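Local atomic coordinates of protein of unknown function with cystatin-like fold (Xanthomonas campestris pv. campestris, PDB entry 3G8Z), a protein that is of unknown function but has a cystatin-like fold and belongs to the SnoaL-like family, named after a polyketide cyclase. Residues G96-I101 / V119-I124; D48-Q53 / I129-L134; N21-A26 / Y92-D97; A85-D90 / T102-G107; K115-D120 / F135-T140. One frame throughout, in Å; residues are numbered along the deposited sequence.

Overall arrangement
All five contacts lie on or against one mixed sheet. Interaction 1 joins the neighbouring strands 98-109 and 112-125. Strand 128-136 pairs with 112-125 at its end in interaction 5, and its earlier part, 129-134, pairs with 48-53 in interaction 2. Interactions 1 and 2 are bonded directly, L121 N to R133 O at 2.8 Å. On the other flank, interaction 4 pairs 85-90 with the continuation of the strand used in interaction 1, and interaction 3 sets the first helix on the far part of 85-95, its centre about 6 Å from that of interaction 1. D120, shared by interactions 1 and 5, also touches L103 of interaction 4 and hydrogen-bonds a glycerol, probably from the crystallisation liquor.

Interaction 1. Residues G96-I101 / V119-I124; sequences GDWVAI and VDLLRI
W98 and R123 face each other across two antiparallel strands whose backbones are held by five hydrogen bonds. V99 and L122 bond in both directions, with V99 N 2.8 Å from L122 O, and I101 and D120 repeat the pattern. At the end of the pairing, D97 O takes I124 N at 2.9 Å, which extends the bonding one residue beyond the strand 98-101. Between these bonded pairs CA-H groups point at carbonyls, most closely W98 CA at 3.1 Å from L122 O.

The aromatic contact is a CH-pi one. R123 CB stands 3.6 Å from the centroid of the six-membered ring of W98, only 2° off the normal. W98 CG lies beside its own backbone N (chi1 -68°), which lays the indole across the neighbouring strand. R123 CD continues along the ring at 3.6 Å from W98 CZ2, and the guanidinium, turned 58° from the indole plane, goes on to a salt bridge with E131.

Apolar contacts fall on both faces. A100 CB meets L121 CD2 at 3.8 Å on the W98 side, where F135 of the second subunit packs on both residues. On the reverse, I101 CD1 touches L122 CD1 at 3.7 Å, and helix 22-35 covers V99 and L122. This is the hairpin of strands 98-109 and 112-125, with a helix on one face and a dimer partner on the other, within the curved sheet of a cystatin-like fold.

Interaction 2. Residues D48-Q53 / I129-L134; sequences DVIWHQ and IVEVRL
H52 reaches across to R133 and E131 at once. Its CB starts beside the neighbouring strand, 3.6 Å from R133 NH1, and CG, set beside the backbone N (chi1 -49°), turns the imidazole over that strand. CD2 then passes V132 O at 3.3 Å. R133 NH2 sits above the centre of the ring, 3.4 Å from H52 NE2: the guanidinium lies flat on the imidazole, planes 10° apart, in a stack and not a hydrogen bond. At the tip, NE2 donates in the ring plane to E131 OE2 at 2.7 Å, using the anti lone pair of that oxygen. The other ring nitrogen, ND1, is bonded to T62 OG1, so the imidazole is fixed through both nitrogens. E131 OE1 meanwhile pairs with R123, so the carboxylate is held from both oxygens.

These side chains stand on the one parallel pairing of the mixed sheet, where strand 49-53 runs alongside 128-136 with I50 opposite E131 and H52 opposite R133. On its other edge, toward strand 112-125, the second strand carries a classic bulge, V130 and E131 both facing R123. Backbone bonds alternate along the parallel pairing, among them H52 N to V132 O at 2.7 Å, and near the start a water links D48 O with V130 O.

The face of W51 and V132 is mainly apolar. V132 CG1 rests over the six-membered ring of W51, 3.8 Å from its centroid. W51 NE1 donates almost straight to Q53 OE1, which also touches L134 CD1 at 3.4 Å.

Interaction 3. Residues N21-A26 / Y92-D97; sequences NTIDIA and YMASGD
I23 is the main bump here: its side chain projects from the first turn of helix 22-35 onto the backbone of 92-97, between Y92 and A94. Its two branches divide the work. CG1 lies beside the backbone N (chi1 -70°) and carries CD1 down to the strand, 3.4 Å from Y92 O, while CG2 leans on Y92 CB at 3.7 Å. The small A94 forms the other wall of the dip, its CB 4.2 Å from I23 CG1.

One turn on, A26 offers a low methyl that lets the tyrosine come alongside the helix. A26 CB touches Y92 CD2 at 3.9 Å, and A26 O lies at the ring's edge, near its plane. K27 and I30 of the same helix also touch the tyrosine side chain.

Toward the hairpin turn a water bridges the segments, bonded to T22 OG1 at 2.6 Å and to G96 O. N21 and D24 form a capping box that secures the helix start: D24 N donates to N21 OD1 at 2.8 Å and N21 N to D24 OD2. A helix laid across the sheet in this way, with T22 and A26 also reaching V99, is characteristic of the cystatin-like fold.

Interaction 4. Residues A85-D90 / T102-G107; sequences AISRAD and TLEFSG
E104 O takes N-H groups from two successive residues of 85-90, S87 and R88. Both bonds are weak: S87 N is near, at 2.8 Å, but badly angled, and R88 N is straighter but distant at 3.4 Å. With S87 and R88 both facing E104, this is a classic beta bulge, and the register slips by one between the I86–F105 and R88–E104 pairs. Regular antiparallel bonding resumes on either side, with E104 N to R88 O at 2.8 Å, D90 N to T102 O, and a reciprocal pair between A85 and S106.

The side chain of E104 is extended and reaches the bulge as well. S87 OG approaches E104 OE1 from the anti side, 25° out of the carboxylate plane; the modelled separation of 2.5 Å is so short that its exact value is doubtful. R88 lays its guanidinium beside the same glutamate, one face over E104 CB, but R88 NH1 makes only a long salt bridge to E104 OE2 at 3.8 Å. Its firmer partner is D90: NE and NH2 meet the two oxygens side-on, each on a syn lone pair, with NH2 3.1 Å from OD2.

On the opposite face of the sheet from E104, L103 CB passes R88 O at 3.2 Å and I86 CG2 at 4.0 Å, where helix 22-35 covers I86 and A89. This hairpin of strands 85-95 and 98-109 is thus polar on one face and apolar on the other. With the arginine held by D90 and placed between two acids, its charge is probably largely balanced locally, and side chains probably add to the weak backbone bonds at the bulge.

Interaction 5. Residues K115-D120 / F135-T140; sequences KQAGVD and FSADQT
Q116 and F135 bury the most surface where the hairpin of strands 112-125 and 128-136 ends and the chain turns into helix 139-146. Q116 closes the open end. Its CG sits between the backbone N and the carbonyl carbon (chi1 64°), and from there the extended chain carries the amide to the turn after the second strand. OE1 receives D138 N at 2.8 Å, from well above the carbonyl plane and not on a lone pair. NE2 returns a bond to D138 O at 3.0 Å, so one side-chain amide matches both backbone groups of a single residue. NE2 also bonds Q141 OE1. D138 itself is the N-cap of the helix, its OD1 taking Q141 N, so the glutamine probably helps hold the cap in place.

Further along the strand the backbone takes over, with A137 N on A117 O at 3.0 Å. Beside that bond A117 CB and A137 CB are in contact at 4.0 Å. G118 passes opposite S136, its CA only 3.2 Å from F135 O.

V119 and F135 are the hydrogen-bonded pair, joined in both directions; the longer bond, V119 N to F135 O at 3.0 Å, comes in from above the carbonyl plane. S95 of the second subunit packs on F135. V119 O accepts F135 N at 2.9 Å and also lies in the plane of the phenyl ring, at its edge, 3.6 Å from F135 CD1.

Interaction 1. Residues G96-I101 / V119-I124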
# COMPACT_ATOMS: atom_id res chain seq x y z
N GLY A 96 -6.71 8.64 -4.07
CA GLY A 96 -6.74 9.94 -3.40
C GLY A 96 -5.39 10.64 -3.57
O GLY A 96 -4.88 10.71 -4.68
N ASP A 97 -4.81 11.12 -2.47
CA ASP A 97 -3.48 11.76 -2.52
C ASP A 97 -2.34 10.78 -2.25
O ASP A 97 -1.18 11.18 -2.14
CB ASP A 97 -3.39 12.92 -1.51
CG ASP A 97 -4.39 14.02 -1.78
OD1 ASP A 97 -4.83 14.16 -2.95
OD2 ASP A 97 -4.73 14.74 -0.81
N TRP A 98 -2.66 9.49 -2.16
CA TRP A 98 -1.66 8.44 -1.95
C TRP A 98 -1.25 7.77 -3.23
O TRP A 98 -2.06 7.59 -4.14
CB TRP A 98 -2.20 7.36 -1.01
CG TRP A 98 -2.40 7.85 0.38
CD1 TRP A 98 -3.51 8.45 0.90
CD2 TRP A 98 -1.42 7.83 1.43
NE1 TRP A 98 -3.28 8.79 2.23
CE2 TRP A 98 -2.01 8.42 2.57
CE3 TRP A 98 -0.11 7.37 1.51
CZ2 TRP A 98 -1.33 8.55 3.78
CZ3 TRP A 98 0.56 7.49 2.72
CH2 TRP A 98 -0.06 8.06 3.83
N VAL A 99 -0.01 7.33 -3.26
CA VAL A 99 0.48 6.48 -4.31
C VAL A 99 1.09 5.26 -3.64
O VAL A 99 1.91 5.41 -2.75
CB VAL A 99 1.53 7.21 -5.16
CG1 VAL A 99 2.20 6.21 -6.14
CG2 VAL A 99 0.88 8.40 -5.91
N ALA A 100 0.68 4.07 -4.05
CA ALA A 100 1.37 2.84 -3.64
C ALA A 100 2.30 2.40 -4.74
O ALA A 100 1.93 2.37 -5.93
CB ALA A 100 0.41 1.72 -3.30
N ILE A 101 3.53 2.10 -4.34
CA ILE A 101 4.51 1.57 -5.25
C ILE A 101 4.89 0.20 -4.76
O ILE A 101 5.43 0.07 -3.67
CB ILE A 101 5.78 2.44 -5.32
CG1 ILE A 101 5.38 3.92 -5.48
CG2 ILE A 101 6.68 1.94 -6.48
CD1 ILE A 101 6.20 4.90 -4.70
N VAL A 119 6.23 -2.51 -0.28
CA VAL A 119 5.37 -1.49 -0.84
C VAL A 119 5.72 -0.18 -0.15
O VAL A 119 5.85 -0.16 1.06
CB VAL A 119 3.86 -1.79 -0.60
CG1 VAL A 119 2.93 -0.74 -1.31
CG2 VAL A 119 3.50 -3.20 -1.07
N ASP A 120 5.93 0.87 -0.94
CA ASP A 120 6.07 2.22 -0.40
C ASP A 120 4.78 2.93 -0.61
O ASP A 120 4.25 2.93 -1.72
CB ASP A 120 7.16 3.01 -1.11
CG ASP A 120 8.52 2.59 -0.71
OD1 ASP A 120 8.68 1.45 -0.18
OD2 ASP A 120 9.46 3.40 -0.96
N LEU A 121 4.24 3.51 0.46
CA LEU A 121 3.06 4.35 0.36
C LEU A 121 3.48 5.80 0.55
O LEU A 121 4.07 6.15 1.57
CB LEU A 121 1.99 3.97 1.40
CG LEU A 121 0.84 3.04 0.95
CD1 LEU A 121 -0.06 3.74 -0.06
CD2 LEU A 121 1.39 1.76 0.35
N LEU A 122 3.18 6.64 -0.44
CA LEU A 122 3.52 8.06 -0.38
C LEU A 122 2.26 8.88 -0.41
O LEU A 122 1.37 8.60 -1.24
CB LEU A 122 4.38 8.49 -1.59
CG LEU A 122 5.62 7.65 -1.92
CD1 LEU A 122 6.32 8.22 -3.16
CD2 LEU A 122 6.56 7.57 -0.76
N ARG A 123 2.18 9.88 0.45
CA ARG A 123 1.12 10.87 0.37
C ARG A 123 1.72 12.13 -0.21
O ARG A 123 2.74 12.59 0.25
CB ARG A 123 0.52 11.17 1.74
CG ARG A 123 -0.71 12.06 1.62
CD ARG A 123 -1.58 12.07 2.87
NE ARG A 123 -0.86 12.39 4.09
CZ ARG A 123 -0.71 13.61 4.60
NH1 ARG A 123 -1.21 14.69 4.00
NH2 ARG A 123 -0.04 13.77 5.73
N ILE A 124 1.12 12.65 -1.27
CA ILE A 124 1.71 13.73 -2.04
C ILE A 124 0.74 14.88 -2.10
O ILE A 124 -0.43 14.68 -2.37
CB ILE A 124 2.07 13.26 -3.45
CG1 ILE A 124 3.21 12.23 -3.34
CG2 ILE A 124 2.41 14.45 -4.37
CD1 ILE A 124 3.29 11.25 -4.51

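Interaction 2. Residues D48-Q53 / I129-L134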
# COMPACT_ATOMS: atom_id res chain seq x y z
N ASP A 48 8.59 18.95 6.23
CA ASP A 48 7.81 18.46 7.37
C ASP A 48 7.34 17.02 7.19
O ASP A 48 6.35 16.61 7.79
CB ASP A 48 6.60 19.36 7.57
CG ASP A 48 6.98 20.80 7.84
OD1 ASP A 48 8.11 21.05 8.31
OD2 ASP A 48 6.12 21.68 7.59
N VAL A 49 8.06 16.25 6.38
CA VAL A 49 7.66 14.88 6.04
C VAL A 49 7.46 14.01 7.29
O VAL A 49 8.26 14.05 8.23
CB VAL A 49 8.69 14.18 5.10
CG1 VAL A 49 10.04 14.04 5.81
CG2 VAL A 49 8.18 12.79 4.60
N ILE A 50 6.37 13.26 7.30
CA ILE A 50 6.14 12.25 8.33
C ILE A 50 6.51 10.90 7.75
O ILE A 50 5.94 10.46 6.77
CB ILE A 50 4.67 12.19 8.77
CG1 ILE A 50 4.19 13.55 9.29
CG2 ILE A 50 4.48 11.11 9.83
CD1 ILE A 50 2.66 13.67 9.37
N TRP A 51 7.49 10.24 8.35
CA TRP A 51 8.07 9.02 7.77
C TRP A 51 7.87 7.83 8.72
O TRP A 51 8.43 7.82 9.82
CB TRP A 51 9.55 9.28 7.54
CG TRP A 51 10.28 8.19 6.87
CD1 TRP A 51 10.62 6.99 7.41
CD2 TRP A 51 10.78 8.19 5.54
NE1 TRP A 51 11.30 6.23 6.49
CE2 TRP A 51 11.41 6.95 5.33
CE3 TRP A 51 10.77 9.13 4.51
CZ2 TRP A 51 12.04 6.63 4.12
CZ3 TRP A 51 11.40 8.80 3.31
CH2 TRP A 51 12.01 7.57 3.13
N HIS A 52 7.06 6.86 8.31
CA HIS A 52 6.77 5.68 9.15
C HIS A 52 7.60 4.47 8.70
O HIS A 52 7.37 3.90 7.63
CB HIS A 52 5.29 5.29 9.11
CG HIS A 52 4.34 6.42 9.33
ND1 HIS A 52 4.03 6.89 10.58
CD2 HIS A 52 3.58 7.12 8.46
CE1 HIS A 52 3.14 7.86 10.48
NE2 HIS A 52 2.82 8.00 9.20
N GLN A 53 8.56 4.08 9.52
CA GLN A 53 9.43 2.96 9.21
C GLN A 53 9.03 1.80 10.10
O GLN A 53 9.09 1.91 11.34
CB GLN A 53 10.88 3.37 9.46
CG GLN A 53 11.93 2.34 9.03
CD GLN A 53 12.31 2.41 7.56
OE1 GLN A 53 12.44 3.49 6.98
NE2 GLN A 53 12.50 1.25 6.95
N ILE A 129 6.19 15.12 -1.38
CA ILE A 129 5.89 13.97 -0.54
C ILE A 129 5.83 14.39 0.94
O ILE A 129 6.85 14.77 1.55
CB ILE A 129 6.96 12.90 -0.71
CG1 ILE A 129 6.91 12.37 -2.15
CG2 ILE A 129 6.76 11.78 0.26
CD1 ILE A 129 8.19 11.70 -2.58
N VAL A 130 4.63 14.33 1.50
CA VAL A 130 4.37 14.83 2.86
C VAL A 130 4.33 13.69 3.87
O VAL A 130 4.53 13.90 5.07
CB VAL A 130 3.08 15.70 2.94
CG1 VAL A 130 3.26 17.00 2.15
CG2 VAL A 130 1.83 14.97 2.47
N GLU A 131 4.11 12.47 3.40
CA GLU A 131 4.07 11.34 4.29
C GLU A 131 4.54 10.10 3.59
O GLU A 131 4.24 9.89 2.41
CB GLU A 131 2.66 11.15 4.84
CG GLU A 131 2.58 10.19 6.02
CD GLU A 131 1.23 10.17 6.72
OE1 GLU A 131 0.27 10.85 6.26
OE2 GLU A 131 1.13 9.44 7.73
N VAL A 132 5.26 9.25 4.32
CA VAL A 132 5.82 8.02 3.78
C VAL A 132 5.49 6.90 4.76
O VAL A 132 5.70 7.06 5.98
CB VAL A 132 7.34 8.15 3.60
CG1 VAL A 132 7.97 6.81 3.23
CG2 VAL A 132 7.70 9.24 2.53
N ARG A 133 4.94 5.80 4.26
CA ARG A 133 4.78 4.59 5.06
C ARG A 133 5.29 3.40 4.30
O ARG A 133 4.83 3.13 3.21
CB ARG A 133 3.33 4.33 5.49
CG ARG A 133 3.24 3.15 6.47
CD ARG A 133 1.84 2.86 6.88
NE ARG A 133 1.22 3.96 7.58
CZ ARG A 133 1.39 4.22 8.86
NH1 ARG A 133 2.19 3.46 9.59
NH2 ARG A 133 0.75 5.26 9.41
N LEU A 134 6.25 2.70 4.89
CA LEU A 134 6.92 1.60 4.24
C LEU A 134 6.38 0.27 4.75
O LEU A 134 6.02 0.14 5.92
CB LEU A 134 8.43 1.70 4.49
CG LEU A 134 9.10 3.03 4.04
CD1 LEU A 134 10.61 2.98 4.11
CD2 LEU A 134 8.66 3.39 2.68
O HOH W 1 3.86 16.13 6.69

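Interaction 3. Residues N21-A26 / Y92-D97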
# COMPACT_ATOMS: atom_id res chain seq x y z
N ASN A 21 1.30 14.87 -12.14
CA ASN A 21 0.43 14.21 -11.20
C ASN A 21 1.21 13.44 -10.12
O ASN A 21 2.44 13.39 -10.13
CB ASN A 21 -0.53 13.29 -11.96
CG ASN A 21 0.18 12.12 -12.60
OD1 ASN A 21 1.20 11.63 -12.12
ND2 ASN A 21 -0.39 11.64 -13.71
N THR A 22 0.49 12.84 -9.18
CA THR A 22 1.15 12.22 -8.05
C THR A 22 2.03 11.04 -8.46
O THR A 22 3.06 10.79 -7.84
CB THR A 22 0.12 11.78 -6.98
OG1 THR A 22 -0.86 10.93 -7.58
CG2 THR A 22 -0.55 13.03 -6.37
N ILE A 23 1.64 10.32 -9.50
CA ILE A 23 2.45 9.20 -9.96
C ILE A 23 3.77 9.70 -10.56
O ILE A 23 4.81 9.08 -10.34
CB ILE A 23 1.71 8.29 -10.94
CG1 ILE A 23 0.60 7.51 -10.18
CG2 ILE A 23 2.69 7.32 -11.59
CD1 ILE A 23 0.00 6.34 -10.95
N ASP A 24 3.73 10.82 -11.27
CA ASP A 24 4.95 11.45 -11.77
C ASP A 24 5.89 11.77 -10.60
O ASP A 24 7.09 11.48 -10.67
CB ASP A 24 4.62 12.74 -12.51
CG ASP A 24 3.92 12.49 -13.83
OD1 ASP A 24 4.26 11.49 -14.48
OD2 ASP A 24 3.03 13.30 -14.19
N ILE A 25 5.35 12.34 -9.54
CA ILE A 25 6.16 12.66 -8.37
C ILE A 25 6.73 11.39 -7.73
O ILE A 25 7.90 11.36 -7.34
CB ILE A 25 5.38 13.51 -7.35
CG1 ILE A 25 5.09 14.89 -7.97
CG2 ILE A 25 6.18 13.67 -6.05
CD1 ILE A 25 3.77 15.49 -7.51
N ALA A 26 5.91 10.34 -7.63
CA ALA A 26 6.35 9.07 -7.05
C ALA A 26 7.47 8.46 -7.89
O ALA A 26 8.43 7.89 -7.34
CB ALA A 26 5.18 8.11 -6.92
N TYR A 92 3.00 1.62 -9.98
CA TYR A 92 2.62 2.84 -9.27
C TYR A 92 1.12 2.99 -9.36
O TYR A 92 0.57 3.04 -10.46
CB TYR A 92 3.26 4.06 -9.92
CG TYR A 92 4.76 4.05 -9.90
CD1 TYR A 92 5.49 3.28 -10.80
CD2 TYR A 92 5.46 4.82 -8.99
CE1 TYR A 92 6.88 3.27 -10.77
CE2 TYR A 92 6.82 4.83 -8.96
CZ TYR A 92 7.53 4.05 -9.84
OH TYR A 92 8.90 4.10 -9.78
N MSE A 93 0.46 3.11 -8.22
CA MSE A 93 -0.99 3.15 -8.17
C MSE A 93 -1.48 4.31 -7.33
O MSE A 93 -0.95 4.54 -6.24
CB MSE A 93 -1.48 1.85 -7.57
CG MSE A 93 -0.93 0.62 -8.27
SE MSE A 93 -1.63 -0.96 -7.45
CE MSE A 93 -0.39 -2.32 -8.14
N ALA A 94 -2.47 5.05 -7.83
CA ALA A 94 -2.95 6.22 -7.12
C ALA A 94 -4.29 6.03 -6.47
O ALA A 94 -5.20 5.45 -7.06
CB ALA A 94 -3.02 7.44 -8.06
N SER A 95 -4.44 6.56 -5.27
CA SER A 95 -5.71 6.51 -4.59
C SER A 95 -5.82 7.73 -3.72
O SER A 95 -5.09 7.88 -2.76
CB SER A 95 -5.82 5.23 -3.78
OG SER A 95 -7.16 5.02 -3.37
N GLY A 96 -6.71 8.64 -4.07
CA GLY A 96 -6.74 9.94 -3.40
C GLY A 96 -5.39 10.64 -3.57
O GLY A 96 -4.88 10.71 -4.68
N ASP A 97 -4.81 11.12 -2.47
CA ASP A 97 -3.48 11.76 -2.52
C ASP A 97 -2.34 10.78 -2.25
O ASP A 97 -1.18 11.18 -2.14
CB ASP A 97 -3.39 12.92 -1.51
CG ASP A 97 -4.39 14.02 -1.78
OD1 ASP A 97 -4.83 14.16 -2.95
OD2 ASP A 97 -4.73 14.74 -0.81
O HOH W 2 -2.31 9.96 -5.60

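Interaction 4. Residues A85-D90 / T102-G107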
# COMPACT_ATOMS: atom_id res chain seq x y z
N ALA A 85 18.84 -1.02 -1.52
CA ALA A 85 18.34 -0.58 -2.82
C ALA A 85 16.92 -1.03 -3.11
O ALA A 85 16.48 -2.11 -2.68
CB ALA A 85 19.26 -1.05 -3.91
N ILE A 86 16.21 -0.18 -3.83
CA ILE A 86 14.99 -0.59 -4.49
C ILE A 86 15.45 -1.19 -5.81
O ILE A 86 15.76 -0.47 -6.77
CB ILE A 86 14.04 0.59 -4.70
CG1 ILE A 86 13.67 1.20 -3.34
CG2 ILE A 86 12.79 0.13 -5.43
CD1 ILE A 86 12.73 2.41 -3.41
N SER A 87 15.55 -2.51 -5.83
CA SER A 87 16.14 -3.21 -6.96
C SER A 87 15.19 -3.29 -8.13
O SER A 87 15.63 -3.44 -9.28
CB SER A 87 16.60 -4.62 -6.54
OG SER A 87 15.66 -5.25 -5.70
N ARG A 88 13.89 -3.14 -7.87
CA ARG A 88 12.91 -3.18 -8.92
C ARG A 88 11.66 -2.49 -8.46
O ARG A 88 11.21 -2.75 -7.36
CB ARG A 88 12.55 -4.63 -9.31
CG ARG A 88 11.83 -4.73 -10.68
CD ARG A 88 11.25 -6.10 -10.95
NE ARG A 88 10.28 -6.46 -9.91
CZ ARG A 88 10.49 -7.40 -8.99
NH1 ARG A 88 11.62 -8.09 -8.99
NH2 ARG A 88 9.56 -7.65 -8.07
N ALA A 89 11.12 -1.62 -9.29
CA ALA A 89 9.83 -1.02 -9.03
C ALA A 89 8.84 -1.64 -10.01
O ALA A 89 9.10 -1.70 -11.20
CB ALA A 89 9.86 0.49 -9.21
N ASP A 90 7.71 -2.09 -9.49
CA ASP A 90 6.73 -2.77 -10.31
C ASP A 90 5.63 -1.81 -10.73
O ASP A 90 5.67 -1.28 -11.84
CB ASP A 90 6.19 -3.97 -9.58
CG ASP A 90 7.26 -4.99 -9.28
OD1 ASP A 90 8.03 -5.34 -10.20
OD2 ASP A 90 7.36 -5.42 -8.12
N THR A 102 4.62 -0.82 -5.58
CA THR A 102 5.03 -2.17 -5.30
C THR A 102 6.43 -2.32 -5.85
O THR A 102 6.74 -1.81 -6.93
CB THR A 102 4.08 -3.22 -5.96
OG1 THR A 102 3.86 -2.86 -7.32
CG2 THR A 102 2.74 -3.24 -5.23
N LEU A 103 7.27 -3.02 -5.11
CA LEU A 103 8.67 -3.04 -5.42
C LEU A 103 9.39 -4.20 -4.78
O LEU A 103 8.80 -5.01 -4.03
CB LEU A 103 9.31 -1.70 -5.03
CG LEU A 103 9.04 -1.17 -3.64
CD1 LEU A 103 9.88 -1.98 -2.64
CD2 LEU A 103 9.31 0.35 -3.55
N GLU A 104 10.65 -4.32 -5.14
CA GLU A 104 11.56 -5.25 -4.53
C GLU A 104 12.72 -4.47 -3.95
O GLU A 104 13.24 -3.53 -4.58
CB GLU A 104 12.12 -6.24 -5.56
CG GLU A 104 13.00 -7.31 -4.95
CD GLU A 104 13.84 -8.04 -5.96
OE1 GLU A 104 14.66 -7.39 -6.66
OE2 GLU A 104 13.68 -9.28 -6.03
N PHE A 105 13.13 -4.81 -2.74
CA PHE A 105 14.34 -4.22 -2.25
C PHE A 105 15.34 -5.27 -1.84
O PHE A 105 14.99 -6.43 -1.61
CB PHE A 105 14.07 -3.15 -1.20
CG PHE A 105 13.39 -3.65 0.01
CD1 PHE A 105 14.13 -4.13 1.07
CD2 PHE A 105 12.00 -3.60 0.11
CE1 PHE A 105 13.49 -4.59 2.23
CE2 PHE A 105 11.36 -4.07 1.24
CZ PHE A 105 12.10 -4.57 2.31
N SER A 106 16.61 -4.86 -1.83
CA SER A 106 17.70 -5.76 -1.59
C SER A 106 18.85 -5.02 -0.91
O SER A 106 18.83 -3.81 -0.74
CB SER A 106 18.15 -6.36 -2.92
OG SER A 106 18.55 -5.33 -3.77
N GLY A 107 19.84 -5.78 -0.49
CA GLY A 107 20.94 -5.22 0.21
C GLY A 107 21.77 -6.34 0.80
O GLY A 107 21.36 -7.48 0.86

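Interaction 5. Residues K115-D120 / F135-T140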
# COMPACT_ATOMS: atom_id res chain seq x y z
N LYS A 115 16.53 -9.53 0.37
CA LYS A 115 15.91 -9.59 -0.94
C LYS A 115 14.46 -9.92 -0.72
O LYS A 115 14.13 -11.02 -0.29
CB LYS A 115 16.52 -10.64 -1.81
CG LYS A 115 15.97 -10.59 -3.23
CD LYS A 115 16.60 -11.64 -4.11
CE LYS A 115 16.17 -11.50 -5.58
N GLN A 116 13.58 -8.96 -0.97
CA GLN A 116 12.18 -9.20 -0.66
C GLN A 116 11.29 -8.15 -1.27
O GLN A 116 11.74 -7.05 -1.59
CB GLN A 116 11.98 -9.23 0.86
CG GLN A 116 12.27 -7.90 1.53
CD GLN A 116 11.99 -7.91 3.03
OE1 GLN A 116 10.91 -7.49 3.47
NE2 GLN A 116 12.96 -8.40 3.82
N ALA A 117 10.02 -8.52 -1.45
CA ALA A 117 9.00 -7.59 -1.87
C ALA A 117 8.74 -6.52 -0.81
O ALA A 117 8.92 -6.74 0.38
CB ALA A 117 7.69 -8.34 -2.17
N GLY A 118 8.29 -5.36 -1.27
CA GLY A 118 7.84 -4.30 -0.36
C GLY A 118 6.81 -3.44 -1.04
O GLY A 118 6.54 -3.59 -2.23
N VAL A 119 6.23 -2.51 -0.28
CA VAL A 119 5.37 -1.49 -0.84
C VAL A 119 5.72 -0.18 -0.15
O VAL A 119 5.85 -0.16 1.06
CB VAL A 119 3.86 -1.79 -0.60
CG1 VAL A 119 2.93 -0.74 -1.31
CG2 VAL A 119 3.50 -3.20 -1.07
N ASP A 120 5.93 0.87 -0.94
CA ASP A 120 6.07 2.22 -0.40
C ASP A 120 4.78 2.93 -0.61
O ASP A 120 4.25 2.93 -1.72
CB ASP A 120 7.16 3.01 -1.11
CG ASP A 120 8.52 2.59 -0.71
OD1 ASP A 120 8.68 1.45 -0.18
OD2 ASP A 120 9.46 3.40 -0.96
N PHE A 135 6.35 -0.71 3.85
CA PHE A 135 5.88 -2.04 4.14
C PHE A 135 6.91 -3.03 3.59
O PHE A 135 7.40 -2.86 2.47
CB PHE A 135 4.54 -2.30 3.46
CG PHE A 135 3.43 -1.49 3.98
CD1 PHE A 135 3.22 -0.20 3.52
CD2 PHE A 135 2.55 -2.02 4.91
CE1 PHE A 135 2.16 0.55 3.99
CE2 PHE A 135 1.51 -1.29 5.38
CZ PHE A 135 1.31 0.01 4.92
N SER A 136 7.18 -4.08 4.35
CA SER A 136 8.12 -5.12 3.92
C SER A 136 7.52 -6.49 4.02
O SER A 136 6.80 -6.81 4.99
CB SER A 136 9.35 -5.10 4.81
OG SER A 136 10.05 -3.88 4.68
N ALA A 137 7.85 -7.36 3.08
CA ALA A 137 7.27 -8.69 3.06
C ALA A 137 7.86 -9.60 4.13
O ALA A 137 7.24 -10.56 4.53
CB ALA A 137 7.46 -9.34 1.68
N ASP A 138 9.08 -9.30 4.56
CA ASP A 138 9.76 -10.11 5.55
C ASP A 138 10.43 -9.18 6.56
O ASP A 138 11.61 -8.81 6.42
CB ASP A 138 10.78 -11.03 4.89
CG ASP A 138 11.44 -11.97 5.87
OD1 ASP A 138 11.27 -11.80 7.11
OD2 ASP A 138 12.16 -12.87 5.39
N GLN A 139 9.66 -8.79 7.56
CA GLN A 139 10.12 -7.77 8.47
C GLN A 139 11.21 -8.34 9.41
O GLN A 139 12.05 -7.59 9.89
CB GLN A 139 8.94 -7.22 9.27
CG GLN A 139 9.27 -5.98 10.07
CD GLN A 139 9.69 -4.86 9.17
OE1 GLN A 139 8.97 -4.50 8.24
NE2 GLN A 139 10.88 -4.31 9.41
N THR A 140 11.16 -9.64 9.69
CA THR A 140 12.19 -10.28 10.51
C THR A 140 13.57 -10.15 9.85
O THR A 140 14.58 -9.85 10.49
CB THR A 140 11.86 -11.79 10.75
OG1 THR A 140 10.68 -11.87 11.56
CG2 THR A 140 12.98 -12.50 11.50